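PDB 1WZN: SAM-dependent methyltransferase from Pyrococcus horikoshii, which probably transfers a methyl group from S-adenosyl-L-methionine to a substrate not yet identified, and binds the by-product S-adenosyl-L-homocysteine in a Rossmann-like domain. Local coordinates for residues D47-T52 with G68-E73. Residues are numbered along the deposited sequence; the frame is centred on the assembly and turned at random.
Sequences DLACGT and GLDLHE. With SAH (S-adenosyl-L-homocysteine), chain F.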
loop_
_atom_site.group_PDB
_atom_site.type_symbol
_atom_site.label_atom_id
_atom_site.label_comp_id
_atom_site.label_asym_id
_atom_site.label_seq_id
_atom_site.Cartn_x
_atom_site.Cartn_y
_atom_site.Cartn_z
ATOM N N ASP A 47 -27.487 12.209 -29.293
ATOM C CA ASP A 47 -26.418 11.640 -28.477
ATOM C C ASP A 47 -25.160 12.496 -28.664
ATOM O O ASP A 47 -24.488 12.412 -29.688
ATOM C CB ASP A 47 -26.158 10.181 -28.883
ATOM C CG ASP A 47 -25.148 9.498 -27.979
ATOM O OD1 ASP A 47 -25.120 9.840 -26.775
ATOM O OD2 ASP A 47 -24.394 8.624 -28.460
ATOM N N LEU A 48 -24.863 13.323 -27.660
ATOM C CA LEU A 48 -23.723 14.242 -27.685
ATOM C C LEU A 48 -22.388 13.566 -27.362
ATOM O O LEU A 48 -22.311 12.751 -26.449
ATOM C CB LEU A 48 -23.979 15.386 -26.691
ATOM C CG LEU A 48 -25.267 16.211 -26.914
ATOM C CD1 LEU A 48 -25.495 17.141 -25.722
ATOM C CD2 LEU A 48 -25.154 17.029 -28.189
ATOM N N ALA A 49 -21.342 13.952 -28.095
ATOM C CA ALA A 49 -20.000 13.376 -27.949
ATOM C C ALA A 49 -20.167 11.868 -28.077
ATOM O O ALA A 49 -19.731 11.097 -27.221
ATOM C CB ALA A 49 -19.390 13.751 -26.593
ATOM N N CYS A 50 -20.797 11.461 -29.179
ATOM C CA CYS A 50 -21.107 10.058 -29.444
ATOM C C CYS A 50 -19.955 9.106 -29.721
ATOM O O CYS A 50 -20.158 7.893 -29.717
ATOM C CB CYS A 50 -22.106 9.957 -30.604
ATOM S SG CYS A 50 -21.443 10.532 -32.175
ATOM N N GLY A 51 -18.762 9.638 -29.973
ATOM C CA GLY A 51 -17.612 8.784 -30.242
ATOM C C GLY A 51 -17.856 7.798 -31.373
ATOM O O GLY A 51 -18.392 8.175 -32.415
ATOM N N THR A 52 -17.454 6.543 -31.170
ATOM C CA THR A 52 -17.641 5.484 -32.164
ATOM C C THR A 52 -19.085 4.981 -32.173
ATOM O O THR A 52 -19.412 4.000 -32.848
ATOM C CB THR A 52 -16.722 4.289 -31.898
ATOM O OG1 THR A 52 -17.074 3.693 -30.642
ATOM C CG2 THR A 52 -15.255 4.733 -31.877
ATOM N N GLY A 68 -26.197 11.607 -33.806
ATOM C CA GLY A 68 -24.988 11.580 -32.993
ATOM C C GLY A 68 -24.069 12.720 -33.380
ATOM O O GLY A 68 -23.888 12.987 -34.563
ATOM N N LEU A 69 -23.496 13.397 -32.389
ATOM C CA LEU A 69 -22.601 14.519 -32.647
ATOM C C LEU A 69 -21.255 14.309 -31.959
ATOM O O LEU A 69 -21.201 13.934 -30.791
ATOM C CB LEU A 69 -23.226 15.819 -32.123
ATOM C CG LEU A 69 -22.358 17.078 -32.175
ATOM C CD1 LEU A 69 -22.289 17.605 -33.600
ATOM C CD2 LEU A 69 -22.948 18.131 -31.259
ATOM N N ASP A 70 -20.168 14.541 -32.684
ATOM C CA ASP A 70 -18.853 14.409 -32.076
ATOM C C ASP A 70 -17.883 15.405 -32.687
ATOM O O ASP A 70 -17.986 15.770 -33.860
ATOM C CB ASP A 70 -18.317 12.971 -32.204
ATOM C CG ASP A 70 -17.217 12.669 -31.190
ATOM O OD1 ASP A 70 -16.049 13.012 -31.456
ATOM O OD2 ASP A 70 -17.526 12.110 -30.113
ATOM N N LEU A 71 -16.950 15.864 -31.864
ATOM C CA LEU A 71 -15.955 16.826 -32.293
ATOM C C LEU A 71 -14.968 16.228 -33.291
ATOM O O LEU A 71 -14.477 16.922 -34.180
ATOM C CB LEU A 71 -15.183 17.345 -31.071
ATOM C CG LEU A 71 -14.126 18.429 -31.298
ATOM C CD1 LEU A 71 -14.784 19.677 -31.879
ATOM C CD2 LEU A 71 -13.450 18.759 -29.968
ATOM N N HIS A 72 -14.687 14.936 -33.155
ATOM C CA HIS A 72 -13.710 14.296 -34.019
ATOM C C HIS A 72 -14.228 13.379 -35.119
ATOM O O HIS A 72 -14.881 12.367 -34.860
ATOM C CB HIS A 72 -12.692 13.546 -33.154
ATOM C CG HIS A 72 -11.934 14.439 -32.221
ATOM N ND1 HIS A 72 -12.276 14.594 -30.895
ATOM C CD2 HIS A 72 -10.886 15.267 -32.440
ATOM C CE1 HIS A 72 -11.471 15.481 -30.336
ATOM N NE2 HIS A 72 -10.618 15.904 -31.252
ATOM N N GLU A 73 -13.897 13.747 -36.350
ATOM C CA GLU A 73 -14.286 12.995 -37.535
ATOM C C GLU A 73 -13.708 11.583 -37.490
ATOM O O GLU A 73 -14.306 10.640 -38.012
ATOM C CB GLU A 73 -13.781 13.724 -38.784
ATOM C CG GLU A 73 -14.304 13.167 -40.092
ATOM C CD GLU A 73 -15.819 13.157 -40.139
ATOM O OE1 GLU A 73 -16.435 14.194 -39.817
ATOM O OE2 GLU A 73 -16.389 12.109 -40.500
HETATM N N SAH F . -20.239 8.497 -25.967
HETATM C CA SAH F . -19.149 7.562 -26.481
HETATM C CB SAH F . -17.740 8.086 -26.431
HETATM C CG SAH F . -17.081 8.459 -25.113
HETATM S SD SAH F . -15.413 9.130 -25.551
HETATM C C SAH F . -19.301 6.210 -25.648
HETATM O O SAH F . -20.190 6.110 -24.783
HETATM O OXT SAH F . -18.466 5.269 -25.952
HETATM C "C5'" SAH F . -15.568 10.860 -25.327
HETATM C "C4'" SAH F . -16.004 11.587 -26.692
HETATM O "O4'" SAH F . -16.040 12.968 -26.315
HETATM C "C3'" SAH F . -15.004 11.530 -27.823
HETATM O "O3'" SAH F . -15.570 10.876 -28.960
HETATM C "C2'" SAH F . -14.636 13.054 -28.052
HETATM O "O2'" SAH F . -14.329 13.341 -29.410
HETATM C "C1'" SAH F . -15.873 13.762 -27.528
HETATM N N9 SAH F . -15.760 15.053 -27.179
HETATM C C8 SAH F . -14.963 15.717 -26.256
HETATM N N7 SAH F . -15.136 16.996 -26.191
HETATM C C5 SAH F . -16.146 17.261 -27.158
HETATM C C6 SAH F . -16.774 18.488 -27.556
HETATM N N6 SAH F . -16.475 19.684 -27.030
HETATM N N1 SAH F . -17.731 18.355 -28.541
HETATM C C2 SAH F . -18.064 17.157 -29.103
HETATM N N3 SAH F . -17.483 15.958 -28.745
HETATM C C4 SAH F . -16.537 16.086 -27.773
#
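Strand residues Asp47 and Leu48 run parallel to Gly68 and Leu69, tied by Leu69 N to Asp47 O at 3.0 Å, and just past the end of strand 44-48 Cys50 N bonds Leu69 O. On one face of the sheet Leu48 and Leu69 meet at their CD2 methyls, 3.9 Å apart. On the other, Cys50 SG lies 3.6 Å from Gly68 C, and a side chain at Gly68 would run into this sulfur. Strand 44-48, helix 54-61 and strand 65-70 form the first beta-alpha-beta unit of the Rossmann-like methyltransferase fold: the glycine-containing turn after its first strand and the acidic residue ending its second both grip the cofactor product. Ala49 O accepts a bond from the amino group N of S-adenosyl-L-homocysteine, and Ala49 CB packs 3.5 Å from its ribose O4'. Asp70 takes both ribose hydroxyls of the ligand, O2' on OD1 at 2.7 Å and O3' on OD2 at 2.6 Å. With CG anti to the backbone N (chi1 -160°), its carboxylate reaches the turn and the sugar together. Gly51 N also bonds Asp70 OD2, 2.8 Å away and from above the carboxylate plane, while His72 N closes an Asx turn on Asp70 OD1. In the plane of its ring, His72 ND1 donates to the ribose O2' of the ligand in a nearly straight bond (174°). Were Asp70 an alanine, O2' and O3' would probably lose their carboxylate acceptors, and Gly51 N and the backbone N of His72 theirs, although His72 ND1 could still reach O2'. Gly51 has positive phi, and a CB there would strike CB of the ligand's homocysteine arm.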